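Local coordinates for protein flavin-containing monooxygenase (Allium sativum, PDB 6WPU) that probably uses bound FAD to oxygenate the sulfur of S-allyl-L-cysteine, a garlic thioether amino acid, at residues 197-207 / 287-296; 246-254 / 261-269. All blocks are in the same frame, centred on the assembly; numbering follows the deposited sequence.

In the fold
Both contacts belong to the same mixed beta sheet, whose inner order runs from strand 200-203 through 289-292, 217-221 and 240-244 to 262-271. Contact 1 pairs the first two of these in parallel. Contact 2 lies farther along the sheet, where it branches and the loop after strand 240-244 returns to pair antiparallel with strand 262-271. Along the chain, segments 246-254 and 261-269 both fall between the two partners of contact 1. The centres are about 17 Å apart, and the nearest atoms about 5 Å, without touching. The segment following strand 289-292 comes near the bound FAD at Tyr296, while contact 2 is a surface contact on the same sheet.

Contact 1 (197-207 / 287-296); sequences WPGKQMHSHNY and VDVIMHCTGY
Strands 200-203 and 289-292 run parallel, their axes 4.6 Å apart at an angle of 19°, with backbone hydrogen bonds alternating between them. On one face, Gln201 extends across to the neighbouring strand, where its amide lies nearly coplanar with the His292 ring: His292 NE2 donates to Gln201 OE1 at 2.9 Å, on a lone pair in the carbonyl plane. Because ND1 of His292 is bonded to Ala189 N, both ring nitrogens are engaged and the ring's rotation is fixed. Trp197, before the strand, lays its six-membered ring against Ile290, whose CD1 sits 3.5 Å from the ring centroid, almost on the ring normal, a CH-pi contact. On the other face, Met202 SD meets Met291 CE at 4.0 Å. Met291 CG stands anti to the backbone N (chi1 178°), and the bend at chi3 carries CE to an apolar contact with Tyr207 CD1 at 3.7 Å. Separately, Met291 SD lies 5.2 Å from the Tyr207 ring centroid, an oblique Met-aromatic contact. At the end of its strand, on the Gln201 face, His203 turns its edge to the face of Tyr296, with planes at 67°. His292 O covers one face of the His203 imidazole; its ND1 accepts from His205 N at 2.9 Å, while NE2 bonds weakly to Gly295 O. Tyr296 OH bonds to Ser84 and shares a water with Ser204 OG. With strand 200-203 outermost in the strand order, the pairing is consistent with the second dinucleotide-binding (NADPH-type) domain of this family, and the aromatic cluster of His203, His205 and Tyr296 leads to the FAD, about 5 Å from the Tyr296 side chain.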
loop_
_atom_site.group_PDB
_atom_site.type_symbol
_atom_site.label_atom_id
_atom_site.label_comp_id
_atom_site.label_asym_id
_atom_site.label_seq_id
_atom_site.Cartn_x
_atom_site.Cartn_y
_atom_site.Cartn_z
ATOM N N TRP A 197 -4.344 -16.464 -26.781
ATOM C CA TRP A 197 -2.915 -16.191 -26.800
ATOM C C TRP A 197 -2.175 -17.297 -26.052
ATOM O O TRP A 197 -2.542 -17.611 -24.923
ATOM C CB TRP A 197 -2.637 -14.829 -26.184
ATOM C CG TRP A 197 -1.195 -14.443 -26.189
ATOM C CD1 TRP A 197 -0.450 -14.016 -27.263
ATOM C CD2 TRP A 197 -0.318 -14.459 -25.066
ATOM N NE1 TRP A 197 0.839 -13.755 -26.865
ATOM C CE2 TRP A 197 0.947 -14.024 -25.520
ATOM C CE3 TRP A 197 -0.479 -14.797 -23.713
ATOM C CZ2 TRP A 197 2.045 -13.915 -24.670
ATOM C CZ3 TRP A 197 0.608 -14.678 -22.864
ATOM C CH2 TRP A 197 1.857 -14.244 -23.346
ATOM N N PRO A 198 -1.157 -17.919 -26.651
ATOM C CA PRO A 198 -0.575 -19.145 -26.076
ATOM C C PRO A 198 0.545 -18.981 -25.055
ATOM O O PRO A 198 1.007 -19.994 -24.518
ATOM C CB PRO A 198 -0.044 -19.863 -27.328
ATOM C CG PRO A 198 0.320 -18.756 -28.274
ATOM C CD PRO A 198 -0.722 -17.689 -28.046
ATOM N N GLY A 199 0.993 -17.774 -24.747
ATOM C CA GLY A 199 2.183 -17.587 -23.943
ATOM C C GLY A 199 1.929 -17.587 -22.443
ATOM O O GLY A 199 0.902 -18.057 -21.949
ATOM N N LYS A 200 2.908 -17.065 -21.709
ATOM C CA LYS A 200 2.859 -17.034 -20.252
ATOM C C LYS A 200 2.213 -15.737 -19.775
ATOM O O LYS A 200 2.630 -14.642 -20.166
ATOM C CB LYS A 200 4.260 -17.151 -19.652
ATOM C CG LYS A 200 4.993 -18.459 -19.923
ATOM C CD LYS A 200 6.331 -18.468 -19.200
ATOM C CE LYS A 200 7.192 -19.648 -19.626
ATOM N NZ LYS A 200 7.759 -19.418 -20.992
ATOM N N GLN A 201 1.218 -15.870 -18.911
ATOM C CA GLN A 201 0.501 -14.747 -18.323
ATOM C C GLN A 201 0.741 -14.769 -16.823
ATOM O O GLN A 201 0.626 -15.831 -16.198
ATOM C CB GLN A 201 -0.995 -14.859 -18.611
ATOM C CG GLN A 201 -1.601 -13.702 -19.327
ATOM C CD GLN A 201 -3.118 -13.728 -19.282
ATOM O OE1 GLN A 201 -3.753 -12.738 -18.903
ATOM N NE2 GLN A 201 -3.708 -14.854 -19.676
ATOM N N MET A 202 1.092 -13.616 -16.250
ATOM C CA MET A 202 1.339 -13.523 -14.815
ATOM C C MET A 202 0.972 -12.130 -14.319
ATOM O O MET A 202 0.861 -11.177 -15.094
ATOM C CB MET A 202 2.802 -13.814 -14.472
ATOM C CG MET A 202 3.772 -12.848 -15.155
ATOM S SD MET A 202 5.497 -13.105 -14.692
ATOM C CE MET A 202 5.444 -12.780 -12.916
ATOM N N HIS A 203 0.781 -12.030 -13.007
ATOM C CA HIS A 203 0.608 -10.755 -12.324
ATOM C C HIS A 203 1.930 -10.389 -11.664
ATOM O O HIS A 203 2.680 -11.261 -11.228
ATOM C CB HIS A 203 -0.517 -10.831 -11.276
ATOM C CG HIS A 203 -0.948 -9.492 -10.756
ATOM N ND1 HIS A 203 -0.299 -8.847 -9.724
ATOM C CD2 HIS A 203 -1.953 -8.667 -11.141
ATOM C CE1 HIS A 203 -0.884 -7.682 -9.498
ATOM N NE2 HIS A 203 -1.891 -7.550 -10.345
ATOM N N SER A 204 2.229 -9.092 -11.631
ATOM C CA SER A 204 3.461 -8.619 -11.003
ATOM C C SER A 204 3.545 -8.976 -9.531
ATOM O O SER A 204 4.639 -8.917 -8.957
ATOM C CB SER A 204 3.572 -7.100 -11.131
ATOM O OG SER A 204 2.499 -6.456 -10.456
ATOM N N HIS A 205 2.418 -9.329 -8.900
ATOM C CA HIS A 205 2.466 -9.821 -7.526
ATOM C C HIS A 205 3.456 -10.967 -7.383
ATOM O O HIS A 205 4.042 -11.153 -6.315
ATOM C CB HIS A 205 1.079 -10.278 -7.080
ATOM C CG HIS A 205 1.042 -10.838 -5.690
ATOM N ND1 HIS A 205 1.301 -10.072 -4.572
ATOM C CD2 HIS A 205 0.743 -12.080 -5.238
ATOM C CE1 HIS A 205 1.184 -10.826 -3.492
ATOM N NE2 HIS A 205 0.834 -12.045 -3.866
ATOM N N ASN A 206 3.685 -11.721 -8.453
ATOM C CA ASN A 206 4.604 -12.846 -8.410
ATOM C C ASN A 206 5.951 -12.528 -9.055
ATOM O O ASN A 206 6.759 -13.440 -9.260
ATOM C CB ASN A 206 3.948 -14.064 -9.065
ATOM C CG ASN A 206 2.717 -14.517 -8.299
ATOM O OD1 ASN A 206 2.796 -14.774 -7.099
ATOM N ND2 ASN A 206 1.575 -14.589 -8.973
ATOM N N TYR A 207 6.229 -11.256 -9.355
ATOM C CA TYR A 207 7.511 -10.919 -9.963
ATOM C C TYR A 207 8.566 -10.776 -8.873
ATOM O O TYR A 207 8.353 -10.069 -7.881
ATOM C CB TYR A 207 7.438 -9.632 -10.796
ATOM C CG TYR A 207 8.827 -9.300 -11.301
ATOM C CD1 TYR A 207 9.431 -10.087 -12.301
ATOM C CD2 TYR A 207 9.573 -8.280 -10.731
ATOM C CE1 TYR A 207 10.721 -9.825 -12.742
ATOM C CE2 TYR A 207 10.882 -8.010 -11.165
ATOM C CZ TYR A 207 11.441 -8.795 -12.169
ATOM O OH TYR A 207 12.715 -8.552 -12.600
ATOM N N VAL A 287 5.484 -12.452 -28.468
ATOM C CA VAL A 287 5.660 -12.226 -27.037
ATOM C C VAL A 287 5.643 -13.566 -26.316
ATOM O O VAL A 287 4.784 -14.413 -26.587
ATOM C CB VAL A 287 4.573 -11.291 -26.488
ATOM C CG1 VAL A 287 4.710 -11.131 -24.958
ATOM C CG2 VAL A 287 4.637 -9.958 -27.203
ATOM N N ASP A 288 6.608 -13.756 -25.419
ATOM C CA ASP A 288 6.697 -14.916 -24.538
ATOM C C ASP A 288 5.915 -14.733 -23.242
ATOM O O ASP A 288 5.291 -15.689 -22.765
ATOM C CB ASP A 288 8.171 -15.205 -24.217
ATOM C CG ASP A 288 9.025 -15.337 -25.486
ATOM O OD1 ASP A 288 8.795 -16.306 -26.247
ATOM O OD2 ASP A 288 9.891 -14.463 -25.737
ATOM N N VAL A 289 5.955 -13.533 -22.648
ATOM C CA VAL A 289 5.374 -13.276 -21.326
ATOM C C VAL A 289 4.586 -11.968 -21.353
ATOM O O VAL A 289 5.093 -10.938 -21.818
ATOM C CB VAL A 289 6.444 -13.199 -20.217
ATOM C CG1 VAL A 289 5.760 -13.029 -18.821
ATOM C CG2 VAL A 289 7.347 -14.397 -20.235
ATOM N N ILE A 290 3.361 -12.002 -20.831
ATOM C CA ILE A 290 2.584 -10.800 -20.540
ATOM C C ILE A 290 2.443 -10.708 -19.031
ATOM O O ILE A 290 1.965 -11.650 -18.391
ATOM C CB ILE A 290 1.204 -10.819 -21.210
ATOM C CG1 ILE A 290 1.340 -10.839 -22.737
ATOM C CG2 ILE A 290 0.395 -9.612 -20.759
ATOM C CD1 ILE A 290 0.032 -10.992 -23.450
ATOM N N MET A 291 2.868 -9.586 -18.457
ATOM C CA MET A 291 2.768 -9.368 -17.016
ATOM C C MET A 291 1.784 -8.230 -16.757
ATOM O O MET A 291 1.946 -7.135 -17.306
ATOM C CB MET A 291 4.134 -9.049 -16.406
ATOM C CG MET A 291 4.047 -8.753 -14.887
ATOM S SD MET A 291 5.592 -8.172 -14.142
ATOM C CE MET A 291 6.805 -9.322 -14.809
ATOM N N HIS A 292 0.754 -8.494 -15.950
ATOM C CA HIS A 292 -0.150 -7.427 -15.504
ATOM C C HIS A 292 0.490 -6.703 -14.324
ATOM O O HIS A 292 0.660 -7.294 -13.255
ATOM C CB HIS A 292 -1.511 -7.969 -15.067
ATOM C CG HIS A 292 -2.217 -8.801 -16.088
ATOM N ND1 HIS A 292 -3.495 -8.516 -16.518
ATOM C CD2 HIS A 292 -1.845 -9.934 -16.734
ATOM C CE1 HIS A 292 -3.870 -9.425 -17.402
ATOM N NE2 HIS A 292 -2.889 -10.298 -17.549
ATOM N N CYS A 293 0.874 -5.443 -14.510
ATOM C CA CYS A 293 1.257 -4.599 -13.368
ATOM C C CYS A 293 0.130 -3.612 -13.079
ATOM O O CYS A 293 0.299 -2.402 -13.066
ATOM C CB CYS A 293 2.589 -3.885 -13.634
ATOM S SG CYS A 293 3.483 -3.284 -12.116
ATOM N N THR A 294 -1.052 -4.182 -12.859
ATOM C CA THR A 294 -2.300 -3.439 -12.784
ATOM C C THR A 294 -2.805 -3.259 -11.352
ATOM O O THR A 294 -3.947 -2.834 -11.161
ATOM C CB THR A 294 -3.349 -4.154 -13.636
ATOM O OG1 THR A 294 -3.164 -5.573 -13.496
ATOM C CG2 THR A 294 -3.185 -3.784 -15.118
ATOM N N GLY A 295 -1.997 -3.576 -10.353
ATOM C CA GLY A 295 -2.341 -3.252 -8.978
ATOM C C GLY A 295 -3.219 -4.288 -8.297
ATOM O O GLY A 295 -3.275 -5.471 -8.665
ATOM N N TYR A 296 -3.928 -3.813 -7.273
ATOM C CA TYR A 296 -4.548 -4.691 -6.296
ATOM C C TYR A 296 -5.944 -4.197 -5.950
ATOM O O TYR A 296 -6.367 -3.108 -6.350
ATOM C CB TYR A 296 -3.680 -4.793 -5.038
ATOM C CG TYR A 296 -2.334 -5.377 -5.363
ATOM C CD1 TYR A 296 -2.120 -6.752 -5.281
ATOM C CD2 TYR A 296 -1.281 -4.562 -5.779
ATOM C CE1 TYR A 296 -0.894 -7.307 -5.603
ATOM C CE2 TYR A 296 -0.049 -5.106 -6.111
ATOM C CZ TYR A 296 0.137 -6.476 -6.024
ATOM O OH TYR A 296 1.358 -7.023 -6.366
HETATM O O HOH W 1 5.777 -18.430 -23.386
HETATM O O HOH W 2 3.207 -5.732 -7.928
HETATM O O HOH W 3 0.649 -4.510 -9.944
#

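Contact 2 (246-254 / 261-269); sequences RSITEGTPA and NMWLHSMIK
Ala254 and Leu264 form an antiparallel hydrogen-bonded pair, with Leu264 N to Ala254 O at 2.7 Å and Ala254 N to Leu264 O at 3.2 Å; the second bond is nearly straight (171°) and uses a carbonyl lone pair. Leu264 can be followed outward from the strand. Its CB lies 3.6 Å from Ala254 O and is approached by Ile248 CD1 at 4.0 Å, the two side chains crossing at about a right angle. CG and then CD1 remain beside Ala254 O, and CD1 finally comes within 4.3 Å of Ala254 CB. Pairing sets both CB atoms on one face; with the leucine CG anti to the carbonyl carbon (chi1 -54°), CD1 runs alongside Ala254. Beyond the bridge, Thr252 places CG2 against Leu264 O, while its OG1 bonds to Asp281. Pro253, after a cis peptide bond, rests CB on His265 CE1 at 3.6 Å, oblique to the ring. That imidazole is anchored elsewhere, ND1 to Asp281 and NE2 to His242, so Asp281 ties Thr252 and His265 together. At the other end of the loop Ser266 OG donates to Ile248 O; the modelled separation is very short, so its exact length is doubtful. The chemistry is thus mainly backbone polarity plus a thin apolar patch of Ile248, Ala254 and Leu264, and the carboxylate of Asp281 might favour a protonated His265.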
loop_
_atom_site.group_PDB
_atom_site.type_symbol
_atom_site.label_atom_id
_atom_site.label_comp_id
_atom_site.label_asym_id
_atom_site.label_seq_id
_atom_site.Cartn_x
_atom_site.Cartn_y
_atom_site.Cartn_z
ATOM N N ARG A 246 -1.441 2.913 -20.565
ATOM C CA ARG A 246 -2.619 3.518 -21.171
ATOM C C ARG A 246 -2.739 5.009 -20.892
ATOM O O ARG A 246 -3.630 5.646 -21.457
ATOM C CB ARG A 246 -3.888 2.800 -20.714
ATOM C CG ARG A 246 -4.249 3.009 -19.277
ATOM C CD ARG A 246 -5.708 2.662 -19.091
ATOM N NE ARG A 246 -6.057 2.451 -17.692
ATOM C CZ ARG A 246 -7.176 1.853 -17.298
ATOM N NH1 ARG A 246 -7.432 1.692 -16.003
ATOM N NH2 ARG A 246 -8.035 1.409 -18.211
ATOM N N SER A 247 -1.878 5.582 -20.048
ATOM C CA SER A 247 -1.851 7.030 -19.903
ATOM C C SER A 247 -1.060 7.715 -21.012
ATOM O O SER A 247 -1.113 8.943 -21.117
ATOM C CB SER A 247 -1.279 7.411 -18.533
ATOM O OG SER A 247 0.134 7.447 -18.566
ATOM N N ILE A 248 -0.340 6.958 -21.854
ATOM C CA ILE A 248 0.401 7.534 -22.966
ATOM C C ILE A 248 -0.535 7.671 -24.158
ATOM O O ILE A 248 -1.308 6.758 -24.479
ATOM C CB ILE A 248 1.631 6.680 -23.336
ATOM C CG1 ILE A 248 2.663 6.672 -22.213
ATOM C CG2 ILE A 248 2.286 7.223 -24.602
ATOM C CD1 ILE A 248 3.911 5.899 -22.574
ATOM N N THR A 249 -0.466 8.817 -24.823
ATOM C CA THR A 249 -1.272 9.057 -26.006
ATOM C C THR A 249 -0.473 9.510 -27.214
ATOM O O THR A 249 -0.975 9.381 -28.336
ATOM C CB THR A 249 -2.354 10.103 -25.703
ATOM O OG1 THR A 249 -1.804 11.122 -24.853
ATOM C CG2 THR A 249 -3.538 9.446 -25.002
ATOM N N GLU A 250 0.746 10.016 -27.034
ATOM C CA GLU A 250 1.520 10.598 -28.118
ATOM C C GLU A 250 2.879 9.920 -28.229
ATOM O O GLU A 250 3.437 9.437 -27.238
ATOM C CB GLU A 250 1.710 12.109 -27.909
ATOM N N GLY A 251 3.387 9.873 -29.458
ATOM C CA GLY A 251 4.763 9.496 -29.738
ATOM C C GLY A 251 5.174 8.066 -29.449
ATOM O O GLY A 251 6.262 7.842 -28.905
ATOM N N THR A 252 4.350 7.087 -29.812
ATOM C CA THR A 252 4.811 5.716 -29.638
ATOM C C THR A 252 4.810 4.999 -30.982
ATOM O O THR A 252 4.029 5.351 -31.866
ATOM C CB THR A 252 3.944 4.928 -28.643
ATOM O OG1 THR A 252 2.594 4.869 -29.117
ATOM C CG2 THR A 252 3.993 5.559 -27.242
ATOM N N PRO A 253 5.658 3.970 -31.166
ATOM C CA PRO A 253 6.563 3.352 -30.181
ATOM C C PRO A 253 7.731 4.261 -29.789
ATOM O O PRO A 253 8.405 4.799 -30.653
ATOM C CB PRO A 253 7.073 2.090 -30.902
ATOM C CG PRO A 253 6.170 1.911 -32.112
ATOM C CD PRO A 253 5.740 3.308 -32.480
ATOM N N ALA A 254 7.950 4.436 -28.494
ATOM C CA ALA A 254 9.026 5.274 -27.987
ATOM C C ALA A 254 10.040 4.402 -27.262
ATOM O O ALA A 254 9.665 3.574 -26.428
ATOM C CB ALA A 254 8.485 6.351 -27.042
ATOM N N ASN A 261 16.686 -1.831 -25.351
ATOM C CA ASN A 261 15.804 -2.984 -25.504
ATOM C C ASN A 261 14.466 -2.792 -24.784
ATOM O O ASN A 261 13.817 -3.777 -24.406
ATOM C CB ASN A 261 16.497 -4.251 -24.995
ATOM C CG ASN A 261 16.667 -4.245 -23.475
ATOM O OD1 ASN A 261 16.823 -3.182 -22.863
ATOM N ND2 ASN A 261 16.629 -5.439 -22.860
ATOM N N MET A 262 14.032 -1.546 -24.581
ATOM C CA MET A 262 12.771 -1.255 -23.904
ATOM C C MET A 262 11.990 -0.228 -24.708
ATOM O O MET A 262 12.537 0.812 -25.089
ATOM C CB MET A 262 12.988 -0.737 -22.479
ATOM C CG MET A 262 11.682 -0.463 -21.720
ATOM S SD MET A 262 11.903 -0.029 -19.965
ATOM C CE MET A 262 13.522 -0.701 -19.680
ATOM N N TRP A 263 10.719 -0.527 -24.978
ATOM C CA TRP A 263 9.864 0.370 -25.740
ATOM C C TRP A 263 8.582 0.660 -24.972
ATOM O O TRP A 263 8.080 -0.191 -24.228
ATOM C CB TRP A 263 9.521 -0.211 -27.104
ATOM C CG TRP A 263 10.700 -0.228 -28.038
ATOM C CD1 TRP A 263 11.033 0.726 -28.973
ATOM C CD2 TRP A 263 11.708 -1.241 -28.121
ATOM N NE1 TRP A 263 12.185 0.359 -29.623
ATOM C CE2 TRP A 263 12.619 -0.841 -29.123
ATOM C CE3 TRP A 263 11.930 -2.444 -27.444
ATOM C CZ2 TRP A 263 13.732 -1.606 -29.467
ATOM C CZ3 TRP A 263 13.037 -3.204 -27.786
ATOM C CH2 TRP A 263 13.924 -2.783 -28.792
ATOM N N LEU A 264 8.056 1.866 -25.182
ATOM C CA LEU A 264 6.831 2.346 -24.553
ATOM C C LEU A 264 5.703 2.381 -25.575
ATOM O O LEU A 264 5.877 2.891 -26.687
ATOM C CB LEU A 264 7.036 3.740 -23.958
ATOM C CG LEU A 264 8.217 3.860 -23.000
ATOM C CD1 LEU A 264 8.691 5.295 -22.919
ATOM C CD2 LEU A 264 7.801 3.377 -21.655
ATOM N N HIS A 265 4.551 1.847 -25.192
ATOM C CA HIS A 265 3.360 1.861 -26.022
ATOM C C HIS A 265 2.184 2.352 -25.192
ATOM O O HIS A 265 2.260 2.480 -23.965
ATOM C CB HIS A 265 3.043 0.476 -26.585
ATOM C CG HIS A 265 4.191 -0.157 -27.304
ATOM N ND1 HIS A 265 4.498 0.136 -28.615
ATOM C CD2 HIS A 265 5.109 -1.065 -26.894
ATOM C CE1 HIS A 265 5.557 -0.562 -28.982
ATOM N NE2 HIS A 265 5.947 -1.298 -27.955
ATOM N N SER A 266 1.078 2.592 -25.882
ATOM C CA SER A 266 -0.122 3.041 -25.205
ATOM C C SER A 266 -0.936 1.863 -24.686
ATOM O O SER A 266 -1.263 1.802 -23.496
ATOM C CB SER A 266 -0.951 3.908 -26.152
ATOM O OG SER A 266 -1.923 4.625 -25.417
ATOM N N MET A 267 -1.262 0.910 -25.547
ATOM C CA MET A 267 -2.141 -0.167 -25.120
ATOM C C MET A 267 -2.062 -1.315 -26.108
ATOM O O MET A 267 -1.739 -1.123 -27.286
ATOM C CB MET A 267 -3.591 0.304 -25.010
ATOM C CG MET A 267 -4.143 0.786 -26.339
ATOM S SD MET A 267 -5.797 1.495 -26.229
ATOM C CE MET A 267 -6.801 0.026 -26.023
ATOM N N ILE A 268 -2.364 -2.511 -25.606
ATOM C CA ILE A 268 -2.534 -3.664 -26.474
ATOM C C ILE A 268 -3.812 -3.490 -27.280
ATOM O O ILE A 268 -4.889 -3.248 -26.724
ATOM C CB ILE A 268 -2.573 -4.964 -25.659
ATOM C CG1 ILE A 268 -1.260 -5.168 -24.895
ATOM C CG2 ILE A 268 -2.849 -6.149 -26.594
ATOM C CD1 ILE A 268 -1.261 -6.378 -23.962
ATOM N N LYS A 269 -3.699 -3.616 -28.594
ATOM C CA LYS A 269 -4.872 -3.628 -29.454
ATOM C C LYS A 269 -5.471 -5.024 -29.577
ATOM O O LYS A 269 -6.694 -5.177 -29.503
ATOM C CB LYS A 269 -4.495 -3.067 -30.824
ATOM C CG LYS A 269 -5.378 -3.472 -31.975
ATOM C CD LYS A 269 -5.029 -2.633 -33.185
ATOM C CE LYS A 269 -5.229 -3.400 -34.473
ATOM N NZ LYS A 269 -4.645 -2.685 -35.639
#